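Local structure of muconate cycloisomerase (Azorhizobium caulinodans, 3MY9) at residues Lys209-Val214 with Thr220-Pro225; Leu40-Ala45 with Glu109-Asp114; Ala149-Met154 with Arg185-Glu190; Val255-Val260 with Gln283-Ile288; Glu341-Ala344 with His349-Val352. The protein belongs to the enolase superfamily as a magnesium-binding, muconate cycloisomerase-type protein, joining an N-terminal capping domain to a TIM-barrel-like C-terminal domain. One frame throughout, in Å; residues are numbered along the deposited sequence.

Interaction 1. Residues Lys209-Val214 with Thr220-Pro225. With MG (magnesium ion), chain C.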
# COMPACT_ATOMS: atom_id res chain seq x y z
N LYS A 209 10.36 2.57 -24.84
CA LYS A 209 10.22 3.10 -26.20
C LYS A 209 10.23 1.96 -27.23
O LYS A 209 9.51 2.02 -28.21
CB LYS A 209 11.32 4.11 -26.56
CG LYS A 209 11.27 5.53 -25.88
CD LYS A 209 10.10 6.43 -26.40
CE LYS A 209 10.25 7.90 -25.91
NZ LYS A 209 9.14 8.81 -26.40
N ILE A 210 11.06 0.94 -27.02
CA ILE A 210 11.11 -0.22 -27.91
C ILE A 210 9.77 -0.93 -27.89
O ILE A 210 9.18 -1.19 -28.93
CB ILE A 210 12.23 -1.22 -27.50
CG1 ILE A 210 13.63 -0.56 -27.53
CG2 ILE A 210 12.19 -2.47 -28.35
CD1 ILE A 210 14.07 -0.14 -28.86
N LEU A 211 9.33 -1.28 -26.70
CA LEU A 211 8.08 -2.02 -26.50
C LEU A 211 6.84 -1.26 -26.98
O LEU A 211 5.92 -1.87 -27.54
CB LEU A 211 7.90 -2.43 -25.04
CG LEU A 211 8.97 -3.41 -24.50
CD1 LEU A 211 8.79 -3.61 -22.99
CD2 LEU A 211 8.86 -4.76 -25.28
N ARG A 212 6.82 0.06 -26.77
CA ARG A 212 5.72 0.87 -27.24
C ARG A 212 5.64 0.88 -28.75
O ARG A 212 4.51 0.82 -29.30
CB ARG A 212 5.74 2.31 -26.68
CG ARG A 212 4.45 3.11 -27.01
CD ARG A 212 4.53 4.55 -26.43
NE ARG A 212 4.71 4.51 -24.98
CZ ARG A 212 3.74 4.30 -24.10
NH1 ARG A 212 2.48 4.14 -24.50
NH2 ARG A 212 4.02 4.32 -22.80
N ASP A 213 6.80 0.89 -29.42
CA ASP A 213 6.81 0.84 -30.87
C ASP A 213 6.18 -0.48 -31.40
O ASP A 213 5.40 -0.47 -32.37
CB ASP A 213 8.23 0.97 -31.42
CG ASP A 213 8.83 2.40 -31.26
OD1 ASP A 213 8.09 3.35 -30.95
OD2 ASP A 213 10.06 2.53 -31.44
N VAL A 214 6.53 -1.61 -30.79
CA VAL A 214 6.06 -2.89 -31.33
C VAL A 214 4.62 -3.17 -30.85
O VAL A 214 3.86 -3.86 -31.52
CB VAL A 214 7.00 -4.05 -31.03
CG1 VAL A 214 8.43 -3.78 -31.61
CG2 VAL A 214 7.01 -4.36 -29.59
N THR A 220 -0.17 -10.57 -30.26
CA THR A 220 -0.98 -11.31 -29.28
C THR A 220 -0.32 -11.27 -27.92
O THR A 220 -0.99 -11.14 -26.93
CB THR A 220 -1.23 -12.74 -29.76
OG1 THR A 220 -2.00 -12.64 -30.95
CG2 THR A 220 -1.99 -13.61 -28.72
N PHE A 221 1.00 -11.40 -27.87
CA PHE A 221 1.72 -11.13 -26.63
C PHE A 221 3.16 -10.82 -26.92
O PHE A 221 3.66 -11.10 -28.00
CB PHE A 221 1.57 -12.28 -25.58
CG PHE A 221 2.17 -13.64 -26.00
CD1 PHE A 221 3.54 -13.83 -26.16
CD2 PHE A 221 1.34 -14.76 -26.13
CE1 PHE A 221 4.08 -15.08 -26.50
CE2 PHE A 221 1.86 -16.02 -26.48
CZ PHE A 221 3.22 -16.19 -26.67
N ILE A 222 3.84 -10.25 -25.93
CA ILE A 222 5.28 -10.01 -25.99
C ILE A 222 5.92 -10.83 -24.87
O ILE A 222 5.53 -10.71 -23.71
CB ILE A 222 5.59 -8.54 -25.81
CG1 ILE A 222 5.00 -7.72 -26.98
CG2 ILE A 222 7.09 -8.33 -25.69
CD1 ILE A 222 5.04 -6.23 -26.75
N GLU A 223 6.86 -11.71 -25.22
CA GLU A 223 7.45 -12.63 -24.24
C GLU A 223 8.70 -12.08 -23.56
O GLU A 223 9.65 -11.67 -24.22
CB GLU A 223 7.74 -14.00 -24.88
CG GLU A 223 8.48 -14.99 -23.99
CD GLU A 223 8.45 -16.43 -24.52
OE1 GLU A 223 7.79 -16.70 -25.55
OE2 GLU A 223 9.10 -17.29 -23.92
N GLN A 224 8.64 -12.07 -22.22
CA GLN A 224 9.76 -11.81 -21.32
C GLN A 224 10.83 -10.88 -21.91
O GLN A 224 11.95 -11.31 -22.20
CB GLN A 224 10.36 -13.18 -20.87
CG GLN A 224 11.32 -13.15 -19.70
CD GLN A 224 10.57 -13.00 -18.36
OE1 GLN A 224 9.56 -13.65 -18.14
NE2 GLN A 224 11.08 -12.15 -17.46
N PRO A 225 10.51 -9.59 -22.04
CA PRO A 225 11.46 -8.70 -22.67
C PRO A 225 12.75 -8.46 -21.86
O PRO A 225 13.78 -8.16 -22.45
CB PRO A 225 10.66 -7.40 -22.87
CG PRO A 225 9.47 -7.50 -21.89
CD PRO A 225 9.18 -8.97 -21.84
MG MG C . 11.18 -17.86 -23.51
O HOH W 1 13.03 -18.52 -22.94
O HOH W 2 11.84 -16.07 -22.54
O HOH W 3 12.08 -17.04 -25.16
O HOH W 4 11.06 -19.82 -24.64

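Interaction 2. Residues Leu40-Ala45 with Glu109-Asp114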
# COMPACT_ATOMS: atom_id res chain seq x y z
N LEU A 40 13.87 -43.34 -18.96
CA LEU A 40 13.60 -44.22 -17.84
C LEU A 40 12.51 -45.17 -18.26
O LEU A 40 11.47 -44.75 -18.77
CB LEU A 40 13.12 -43.39 -16.64
CG LEU A 40 12.54 -44.11 -15.42
CD1 LEU A 40 13.64 -44.67 -14.54
CD2 LEU A 40 11.63 -43.16 -14.62
N GLU A 41 12.73 -46.46 -18.05
CA GLU A 41 11.72 -47.46 -18.31
C GLU A 41 11.32 -48.06 -16.98
O GLU A 41 12.15 -48.62 -16.26
CB GLU A 41 12.26 -48.56 -19.23
CG GLU A 41 11.21 -49.62 -19.62
CD GLU A 41 11.83 -50.97 -20.01
OE1 GLU A 41 12.80 -51.40 -19.35
OE2 GLU A 41 11.33 -51.61 -20.96
N VAL A 42 10.04 -47.97 -16.65
CA VAL A 42 9.54 -48.58 -15.42
C VAL A 42 8.66 -49.76 -15.75
O VAL A 42 7.91 -49.73 -16.73
CB VAL A 42 8.79 -47.55 -14.56
CG1 VAL A 42 8.42 -48.18 -13.21
CG2 VAL A 42 9.66 -46.33 -14.36
N THR A 43 8.77 -50.82 -14.95
CA THR A 43 8.03 -52.05 -15.18
C THR A 43 7.31 -52.50 -13.92
O THR A 43 7.93 -52.64 -12.87
CB THR A 43 8.98 -53.17 -15.66
OG1 THR A 43 9.85 -52.66 -16.69
CG2 THR A 43 8.18 -54.37 -16.17
N SER A 44 6.00 -52.72 -14.01
CA SER A 44 5.20 -53.12 -12.85
C SER A 44 5.33 -54.61 -12.53
O SER A 44 5.79 -55.40 -13.36
CB SER A 44 3.73 -52.83 -13.09
OG SER A 44 3.20 -53.76 -14.03
N ALA A 45 4.86 -54.98 -11.34
CA ALA A 45 4.82 -56.38 -10.89
C ALA A 45 3.88 -57.25 -11.73
O ALA A 45 4.00 -58.48 -11.73
CB ALA A 45 4.42 -56.47 -9.41
N GLU A 109 7.04 -39.66 -12.80
CA GLU A 109 5.59 -39.41 -12.86
C GLU A 109 5.01 -39.81 -14.22
O GLU A 109 4.02 -40.54 -14.30
CB GLU A 109 5.33 -37.92 -12.61
CG GLU A 109 3.87 -37.51 -12.57
CD GLU A 109 3.68 -36.01 -12.73
OE1 GLU A 109 4.36 -35.43 -13.60
OE2 GLU A 109 2.87 -35.41 -11.99
N MET A 110 5.63 -39.30 -15.27
CA MET A 110 5.32 -39.65 -16.66
C MET A 110 5.14 -41.18 -16.84
O MET A 110 4.11 -41.67 -17.32
CB MET A 110 6.51 -39.17 -17.49
CG MET A 110 6.30 -38.84 -18.92
SD MET A 110 7.83 -38.12 -19.56
CE MET A 110 7.91 -36.60 -18.67
N ALA A 111 6.16 -41.92 -16.43
CA ALA A 111 6.20 -43.37 -16.60
C ALA A 111 5.10 -44.06 -15.78
O ALA A 111 4.47 -45.00 -16.27
CB ALA A 111 7.57 -43.90 -16.22
N LEU A 112 4.86 -43.60 -14.56
CA LEU A 112 3.82 -44.23 -13.71
C LEU A 112 2.43 -43.98 -14.28
O LEU A 112 1.57 -44.85 -14.20
CB LEU A 112 3.86 -43.70 -12.27
CG LEU A 112 4.69 -44.49 -11.27
CD1 LEU A 112 6.06 -44.81 -11.81
CD2 LEU A 112 4.76 -43.66 -9.99
N LEU A 113 2.22 -42.78 -14.83
CA LEU A 113 0.97 -42.46 -15.49
C LEU A 113 0.80 -43.24 -16.81
O LEU A 113 -0.32 -43.63 -17.15
CB LEU A 113 0.84 -40.94 -15.72
CG LEU A 113 0.84 -40.08 -14.46
CD1 LEU A 113 0.73 -38.55 -14.74
CD2 LEU A 113 -0.29 -40.52 -13.51
N ASP A 114 1.91 -43.49 -17.52
CA ASP A 114 1.92 -44.34 -18.72
C ASP A 114 1.44 -45.76 -18.35
O ASP A 114 0.52 -46.29 -18.97
CB ASP A 114 3.34 -44.37 -19.29
CG ASP A 114 3.41 -44.88 -20.74
OD1 ASP A 114 2.40 -44.86 -21.49
OD2 ASP A 114 4.53 -45.27 -21.15

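Interaction 3. Residues Ala149-Met154 with Arg185-Glu190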
# COMPACT_ATOMS: atom_id res chain seq x y z
N ALA A 149 13.32 -14.72 -46.93
CA ALA A 149 13.20 -16.18 -46.81
C ALA A 149 12.01 -16.54 -45.91
O ALA A 149 11.22 -17.42 -46.23
CB ALA A 149 14.48 -16.79 -46.23
N ASP A 150 11.88 -15.82 -44.80
CA ASP A 150 10.81 -16.05 -43.85
C ASP A 150 9.44 -15.66 -44.41
O ASP A 150 8.44 -16.34 -44.15
CB ASP A 150 11.07 -15.32 -42.52
CG ASP A 150 11.69 -16.21 -41.46
OD1 ASP A 150 11.73 -17.44 -41.65
OD2 ASP A 150 12.12 -15.67 -40.40
N LEU A 151 9.40 -14.55 -45.15
CA LEU A 151 8.16 -14.06 -45.76
C LEU A 151 7.56 -15.09 -46.73
O LEU A 151 6.34 -15.25 -46.79
CB LEU A 151 8.41 -12.74 -46.50
CG LEU A 151 7.21 -12.02 -47.14
CD1 LEU A 151 6.09 -11.84 -46.13
CD2 LEU A 151 7.60 -10.64 -47.79
N GLU A 152 8.41 -15.77 -47.49
CA GLU A 152 7.92 -16.77 -48.43
C GLU A 152 7.40 -17.98 -47.68
O GLU A 152 6.36 -18.52 -48.03
CB GLU A 152 9.00 -17.15 -49.46
CG GLU A 152 9.26 -16.05 -50.47
CD GLU A 152 8.13 -15.90 -51.50
OE1 GLU A 152 7.64 -16.92 -52.05
OE2 GLU A 152 7.74 -14.74 -51.78
N ARG A 153 8.09 -18.38 -46.61
CA ARG A 153 7.58 -19.44 -45.73
C ARG A 153 6.17 -19.11 -45.23
O ARG A 153 5.25 -19.91 -45.37
CB ARG A 153 8.51 -19.68 -44.54
CG ARG A 153 9.83 -20.25 -44.94
CD ARG A 153 10.74 -20.53 -43.77
NE ARG A 153 12.12 -20.69 -44.21
CZ ARG A 153 13.15 -21.03 -43.43
NH1 ARG A 153 12.98 -21.25 -42.13
NH2 ARG A 153 14.36 -21.16 -43.98
N MET A 154 5.99 -17.90 -44.70
CA MET A 154 4.67 -17.44 -44.24
C MET A 154 3.66 -17.47 -45.39
O MET A 154 2.52 -17.88 -45.22
CB MET A 154 4.76 -16.01 -43.68
CG MET A 154 5.55 -15.93 -42.38
SD MET A 154 5.74 -14.27 -41.68
CE MET A 154 4.08 -14.10 -41.09
N ARG A 185 2.09 -7.08 -41.12
CA ARG A 185 0.71 -6.63 -40.89
C ARG A 185 0.07 -6.15 -42.21
O ARG A 185 -1.12 -6.37 -42.42
CB ARG A 185 0.61 -5.55 -39.80
CG ARG A 185 0.76 -6.07 -38.35
CD ARG A 185 -0.13 -7.26 -38.05
NE ARG A 185 -0.22 -7.53 -36.61
CZ ARG A 185 -0.73 -8.63 -36.06
NH1 ARG A 185 -1.23 -9.63 -36.81
NH2 ARG A 185 -0.76 -8.73 -34.74
N GLY A 186 0.85 -5.56 -43.11
CA GLY A 186 0.35 -5.13 -44.43
C GLY A 186 -0.21 -6.25 -45.32
O GLY A 186 -1.22 -6.07 -46.00
N GLU A 187 0.43 -7.41 -45.31
CA GLU A 187 -0.06 -8.53 -46.11
C GLU A 187 -1.12 -9.38 -45.41
O GLU A 187 -2.11 -9.81 -46.04
CB GLU A 187 1.09 -9.45 -46.47
CG GLU A 187 0.62 -10.64 -47.35
CD GLU A 187 1.65 -11.09 -48.34
OE1 GLU A 187 1.35 -12.02 -49.14
OE2 GLU A 187 2.75 -10.49 -48.32
N PHE A 188 -0.88 -9.66 -44.14
CA PHE A 188 -1.64 -10.66 -43.41
C PHE A 188 -2.69 -10.09 -42.47
O PHE A 188 -3.64 -10.78 -42.13
CB PHE A 188 -0.68 -11.55 -42.63
CG PHE A 188 0.26 -12.35 -43.51
CD1 PHE A 188 -0.21 -13.41 -44.27
CD2 PHE A 188 1.62 -12.07 -43.53
CE1 PHE A 188 0.65 -14.14 -45.07
CE2 PHE A 188 2.49 -12.81 -44.29
CZ PHE A 188 2.02 -13.83 -45.08
N GLY A 189 -2.51 -8.84 -42.03
CA GLY A 189 -3.44 -8.23 -41.09
C GLY A 189 -3.63 -9.13 -39.89
O GLY A 189 -2.64 -9.58 -39.30
N GLU A 190 -4.88 -9.43 -39.54
CA GLU A 190 -5.20 -10.28 -38.39
C GLU A 190 -5.39 -11.75 -38.77
O GLU A 190 -5.82 -12.57 -37.95
CB GLU A 190 -6.47 -9.78 -37.68
CG GLU A 190 -6.37 -8.39 -37.04
CD GLU A 190 -7.74 -7.70 -36.91
OE1 GLU A 190 -8.62 -8.26 -36.20
OE2 GLU A 190 -7.93 -6.61 -37.53

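Interaction 4. Residues Val255-Val260 with Gln283-Ile288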
# COMPACT_ATOMS: atom_id res chain seq x y z
N VAL A 255 4.91 -20.87 -6.80
CA VAL A 255 5.38 -19.76 -5.99
C VAL A 255 5.65 -18.48 -6.80
O VAL A 255 5.24 -17.39 -6.40
CB VAL A 255 6.65 -20.13 -5.20
CG1 VAL A 255 7.14 -18.91 -4.43
CG2 VAL A 255 6.40 -21.31 -4.26
N ASP A 256 6.35 -18.60 -7.93
CA ASP A 256 6.61 -17.45 -8.77
C ASP A 256 5.26 -16.88 -9.23
O ASP A 256 5.08 -15.67 -9.28
CB ASP A 256 7.45 -17.80 -10.03
CG ASP A 256 8.87 -18.27 -9.72
OD1 ASP A 256 9.39 -18.02 -8.62
OD2 ASP A 256 9.50 -18.88 -10.61
N LEU A 257 4.34 -17.74 -9.60
CA LEU A 257 3.09 -17.30 -10.16
C LEU A 257 2.33 -16.47 -9.14
O LEU A 257 1.85 -15.40 -9.49
CB LEU A 257 2.25 -18.47 -10.67
CG LEU A 257 0.87 -18.10 -11.25
CD1 LEU A 257 0.99 -17.14 -12.44
CD2 LEU A 257 0.15 -19.37 -11.65
N MET A 258 2.25 -16.91 -7.89
CA MET A 258 1.58 -16.09 -6.86
C MET A 258 2.18 -14.69 -6.73
O MET A 258 1.46 -13.72 -6.51
CB MET A 258 1.51 -16.78 -5.49
CG MET A 258 0.49 -17.94 -5.44
SD MET A 258 -1.32 -17.60 -5.64
CE MET A 258 -1.45 -15.99 -6.33
N GLU A 259 3.50 -14.58 -6.88
CA GLU A 259 4.14 -13.26 -6.84
C GLU A 259 3.88 -12.45 -8.11
O GLU A 259 3.69 -11.24 -8.06
CB GLU A 259 5.63 -13.41 -6.59
CG GLU A 259 6.30 -12.10 -6.25
CD GLU A 259 5.82 -11.49 -4.92
OE1 GLU A 259 5.42 -12.21 -3.97
OE2 GLU A 259 5.85 -10.25 -4.83
N VAL A 260 3.86 -13.12 -9.26
CA VAL A 260 3.53 -12.46 -10.50
C VAL A 260 2.09 -11.89 -10.40
O VAL A 260 1.86 -10.76 -10.80
CB VAL A 260 3.69 -13.43 -11.70
CG1 VAL A 260 3.02 -12.93 -12.97
CG2 VAL A 260 5.20 -13.73 -11.94
N GLN A 283 -0.76 -28.55 -13.67
CA GLN A 283 -2.21 -28.31 -13.53
C GLN A 283 -2.53 -27.51 -12.26
O GLN A 283 -3.48 -26.74 -12.25
CB GLN A 283 -2.98 -29.62 -13.55
CG GLN A 283 -3.05 -30.29 -14.91
CD GLN A 283 -4.20 -31.30 -15.00
OE1 GLN A 283 -4.45 -32.04 -14.05
NE2 GLN A 283 -4.91 -31.31 -16.13
N SER A 284 -1.76 -27.69 -11.19
CA SER A 284 -1.96 -26.87 -9.99
C SER A 284 -1.62 -25.41 -10.29
O SER A 284 -2.36 -24.50 -9.90
CB SER A 284 -1.07 -27.36 -8.84
OG SER A 284 -1.39 -28.68 -8.49
N LEU A 285 -0.50 -25.21 -10.99
CA LEU A 285 -0.06 -23.91 -11.44
C LEU A 285 -1.19 -23.26 -12.25
O LEU A 285 -1.58 -22.11 -11.99
CB LEU A 285 1.18 -24.06 -12.32
CG LEU A 285 1.87 -22.80 -12.83
CD1 LEU A 285 3.23 -23.13 -13.42
CD2 LEU A 285 1.03 -22.18 -13.90
N MET A 286 -1.73 -23.99 -13.21
CA MET A 286 -2.82 -23.44 -14.04
C MET A 286 -4.16 -23.19 -13.28
O MET A 286 -4.92 -22.32 -13.67
CB MET A 286 -2.98 -24.26 -15.30
CG MET A 286 -1.80 -24.04 -16.28
SD MET A 286 -1.45 -22.31 -16.71
CE MET A 286 -2.99 -21.90 -17.43
N ALA A 287 -4.40 -23.84 -12.14
CA ALA A 287 -5.59 -23.48 -11.34
C ALA A 287 -5.46 -22.07 -10.78
O ALA A 287 -6.44 -21.32 -10.72
CB ALA A 287 -5.78 -24.46 -10.20
N ILE A 288 -4.25 -21.71 -10.34
CA ILE A 288 -3.98 -20.39 -9.87
C ILE A 288 -4.15 -19.37 -11.01
O ILE A 288 -4.81 -18.34 -10.83
CB ILE A 288 -2.56 -20.24 -9.31
CG1 ILE A 288 -2.37 -21.12 -8.09
CG2 ILE A 288 -2.29 -18.78 -8.94
CD1 ILE A 288 -0.95 -21.36 -7.76

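Interaction 5. Residues Glu341-Ala344 with His349-Val352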
# COMPACT_ATOMS: atom_id res chain seq x y z
N GLU A 341 6.32 -44.78 -33.69
CA GLU A 341 5.70 -43.71 -34.49
C GLU A 341 5.82 -42.34 -33.84
O GLU A 341 5.59 -42.19 -32.64
CB GLU A 341 4.23 -43.99 -34.77
CG GLU A 341 4.03 -45.11 -35.77
CD GLU A 341 2.59 -45.27 -36.21
OE1 GLU A 341 2.39 -45.65 -37.40
OE2 GLU A 341 1.67 -45.03 -35.37
N ARG A 342 6.14 -41.34 -34.65
CA ARG A 342 6.33 -39.98 -34.18
C ARG A 342 5.02 -39.30 -33.78
O ARG A 342 3.97 -39.59 -34.36
CB ARG A 342 6.98 -39.15 -35.30
CG ARG A 342 8.41 -39.55 -35.64
CD ARG A 342 9.42 -38.88 -34.68
NE ARG A 342 10.71 -38.70 -35.35
CZ ARG A 342 11.34 -37.54 -35.55
NH1 ARG A 342 12.50 -37.53 -36.19
NH2 ARG A 342 10.83 -36.38 -35.10
N ILE A 343 5.08 -38.41 -32.78
CA ILE A 343 3.99 -37.47 -32.53
C ILE A 343 3.90 -36.59 -33.77
O ILE A 343 4.92 -36.09 -34.26
CB ILE A 343 4.24 -36.55 -31.32
CG1 ILE A 343 4.25 -37.36 -30.02
CG2 ILE A 343 3.17 -35.47 -31.25
CD1 ILE A 343 3.07 -37.04 -29.08
N ALA A 344 2.68 -36.39 -34.26
CA ALA A 344 2.46 -35.75 -35.55
C ALA A 344 2.00 -34.31 -35.37
O ALA A 344 1.24 -34.01 -34.45
CB ALA A 344 1.41 -36.51 -36.32
N HIS A 349 -0.73 -27.34 -36.14
CA HIS A 349 -1.13 -27.90 -34.85
C HIS A 349 -0.54 -29.27 -34.61
O HIS A 349 -0.40 -30.04 -35.55
CB HIS A 349 -2.65 -27.94 -34.70
CG HIS A 349 -3.36 -28.69 -35.79
ND1 HIS A 349 -4.03 -28.06 -36.82
CD2 HIS A 349 -3.50 -30.02 -36.00
CE1 HIS A 349 -4.55 -28.97 -37.62
NE2 HIS A 349 -4.24 -30.17 -37.15
N VAL A 350 -0.20 -29.56 -33.36
CA VAL A 350 0.20 -30.90 -32.96
C VAL A 350 -1.06 -31.78 -32.80
O VAL A 350 -2.06 -31.32 -32.26
CB VAL A 350 0.95 -30.88 -31.60
CG1 VAL A 350 1.22 -32.29 -31.10
CG2 VAL A 350 2.24 -30.11 -31.72
N ILE A 351 -1.00 -33.02 -33.25
CA ILE A 351 -2.12 -33.96 -33.09
C ILE A 351 -1.86 -34.69 -31.80
O ILE A 351 -0.77 -35.23 -31.61
CB ILE A 351 -2.22 -34.94 -34.24
CG1 ILE A 351 -2.12 -34.20 -35.57
CG2 ILE A 351 -3.55 -35.73 -34.17
CD1 ILE A 351 -3.22 -33.22 -35.77
N VAL A 352 -2.82 -34.62 -30.87
CA VAL A 352 -2.63 -35.26 -29.57
C VAL A 352 -2.77 -36.75 -29.80
O VAL A 352 -3.83 -37.21 -30.26
CB VAL A 352 -3.63 -34.75 -28.47
CG1 VAL A 352 -3.42 -35.48 -27.16
CG2 VAL A 352 -3.47 -33.25 -28.23

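Interaction 1. Residues Lys209-Val214 with Thr220-Pro225
Leu211 and Val214, one helical turn apart, meet Ile222 and Pro225 through methyl and methylene groups alone. The CD2 methyl of Leu211 serves two partners, lying 4.0 Å from Ile222 CG2 and equally far from Pro225 CB, while its other branch, CD1, points at CG of the same proline ring. Leu211 runs across that ring at about a right angle. Further along the helix, Val214 CG2 reaches Ile222 CD1 at 3.9 Å, so Ile222 offers one end of its branched chain to each helix residue.

Metal binding occupies the other side of the strand. With CG anti to the backbone N (chi1 174°) and the chain extended, Glu223 carries its carboxylate out to the magnesium ion, which OE2 binds at 2.2 Å. Four waters and Asp248 OD2 complete six ligands, and Glu223 OE1 makes a salt bridge with Lys166.

The contact lies in the beta-alpha-beta unit of strand 193-197, helix 207-215 and strand 222-223, which packs the outer helix on the barrel wall. Helix 174-188 supports Val214 through Leu178 and Leu181, and Phe237 of helix 231-240 touches both Leu211 and Pro225.

Interaction 2. Residues Leu40-Ala45 with Glu109-Asp114
Val42 on strand 35-44 and Ala111 on helix 102-120 mark the nearest approach of the two backbones, their CA atoms 6.3 Å apart. The axes of the short segments 40-44 and 109-114 come within 8.4 Å of each other and run in broadly the same direction, inclined by 39°. Such a close approach goes with the small residue at the centre of the helix face.

Ala111 CB is the atom on which the contact turns. Val42 CG2 sits on it at 3.7 Å, and from two residues back on the same side of the strand Leu40 brings CD2 to 4.4 Å, a looser touch. Val42 places its two methyls on different partners: CG1, anti to the backbone N (chi1 -174°), is directed toward Leu112, whose CD1 it meets at 4.3 Å, while CG2 takes the alanine. Leu112 starts off along the flank of the helix, and its branched tip is what reaches the valine. Ile11 of strand 8-21 backs both Leu40 and Val42, and Leu90 of helix 87-97 lies against Leu112.

No hydrogen bond crosses between the segments, so shape and burial of hydrocarbon hold the helix of this N-terminal domain against its antiparallel sheet. The acids of the helix are bound to other parts of the chain: Asp114 accepts from the backbone N of Trp51 and Leu358, and Glu109 from those of Leu279 and Met280, at the start of helix 279-292. Directional bonds thus probably fix the helix at its sides, while the apolar face packs against the strand without them.

Interaction 3. Residues Ala149-Met154 with Arg185-Glu190
A Met-aromatic contact between Met154 and Phe188 joins two helices of the barrel's outer layer, 147-157 and 174-188. The methionine sulfur lies 5.4 Å from the ring centroid and 51° off the ring normal, an oblique approach. Either end of the same side chain comes closer to the ring: Met154 CB is 3.8 Å from Phe188 CZ, and the terminal methyl CE is also 3.8 Å from Phe188 CE2. A bend at the last torsion (chi3 74°) brings that methyl back to the ring, so that the chain touches it at both ends. Leu151, a turn earlier, adds its CD1 methyl at 4.2 Å from Phe188 CE2.

Strand 164-168 comes between the two helices in the sequence, as in the repeating alternation of strands and helices in a TIM-like barrel; Phe188 comes at the close of the second helix. There Gly189 leaves helical geometry with positive phi, and Arg185 NH1 bonds Gly189 O at 2.9 Å, a bent bond (136° at the hydrogen) with the donor tilted from the carbonyl plane. Ile192 O is a second acceptor for this nitrogen.

One face of the Phe188 ring carries Glu187 CG, 4.0 Å above its centre. The carboxylate of Glu187 passes near Leu151 CD1 and forms a salt bridge through OE2 with Arg155 NH1, a charged border to the apolar patch.

Interaction 4. Residues Val255-Val260 with Gln283-Ile288
Leu257 is the bump of this contact, and the hollow it fills lies between Leu285 and Ile288 on the facing helix. Its CD2 methyl enters deeply: it is 3.3 Å from the backbone oxygen Leu285 O, 3.7 Å from Leu285 CD2 and 3.7 Å from Ile288 CB. Helix backbone thus forms part of the hollow. Leu257 begins with CG anti to the backbone N (chi1 178°), which carries the branched end across toward helix 279-292, and it slides past Ile288, which comes the opposite way.

Ile288 is a bump in return. Its CG2 methyl fits between Leu257 and Met258, 3.6 Å from Met258 SD, with Met258 CE close by. Met258 crosses Ile288 obliquely and is bent at chi2 and chi3, so that sulfur and methyl together fold against the isoleucine. The nearly eclipsed last torsion, 17°, suggests some strain.

Beneath the pair, Ile269 of strand 268-270 touches both leucines; on the outside, Met258 meets Thr291 of another subunit, where Ser284 and Ala287 also pack against Ala287 and Ser284 of that chain.

The short helix segments run almost parallel, 10° apart with axes 9.9 Å from each other, with strand 268-270 between them in the sequence. Neighbouring parallel helices seated over the strand that links them are characteristic of the outer layer of a TIM-like barrel.

Interaction 5. Residues Glu341-Ala344 with His349-Val352
Ala344 and Ile351 are joined by the one hydrogen bond of this contact, from Ile351 N to Ala344 O at 2.7 Å. It is short and almost straight, 175° at the hydrogen, with the donor 19° out of the carbonyl plane. The same oxygen is wrapped by carbon: Val350 CA lies 3.6 Å and Ile351 CG1 3.5 Å from it. Ile351 has CG1 anti to the carbonyl carbon and beside the backbone N (chi1 -48°), which leads this branch over the oxygen and puts Ile351 CG1 4.3 Å from Ala344 CB, a looser touch.

A second pairing lies beside the bond. Ile343 CG2 meets Val350 CG1 at 3.7 Å, the two chains crossing at a slant, and this isoleucine methyl also lies 4.0 Å from Ile351 O.

The chain continues from Ala344 into strand 345-346, turns, and returns as strand 349-351, an antiparallel beta-hairpin at one end of the main sheet. The bond thus lies at the open end of the hairpin, where the loop coming from strand 333-334 joins it.

Farther out, strand 349-351 is also laid antiparallel along strand 135-142: the backbone of Val350 bonds with that of Ile136, and its side chain rests on Leu138. Helix 305-316 lies against the apolar pair, with Leu308 touching Ile343 and Thr312 touching Val350. On the side of Ile351, CD1 meets the edge of the His349 imidazole, in the ring plane. Before the contact, Arg342 NH1 donates to Leu334 O, a bond between the incoming loop and the end of strand 333-334.

In the fold
Interaction 2 lies in the N-terminal capping domain; the other four belong to the barrel-like C-terminal domain. Along the chain they follow in series, 2, 3, 1, 4 and 5, none enclosing another. Interactions 3, 1 and 4 pack outer helices against one another or against a strand, and helix 174-188 links the first two, whose centres are 19 Å apart. Interactions 1 and 5 reach the same mixed sheet at centres 31 Å apart. The centre of interaction 2 is about 42 Å from that of interaction 1, yet its nearest atoms are about 8 Å from interaction 4; just before segment 283-288, Glu109 bonds the start of helix 279-292, directly linking the two domains.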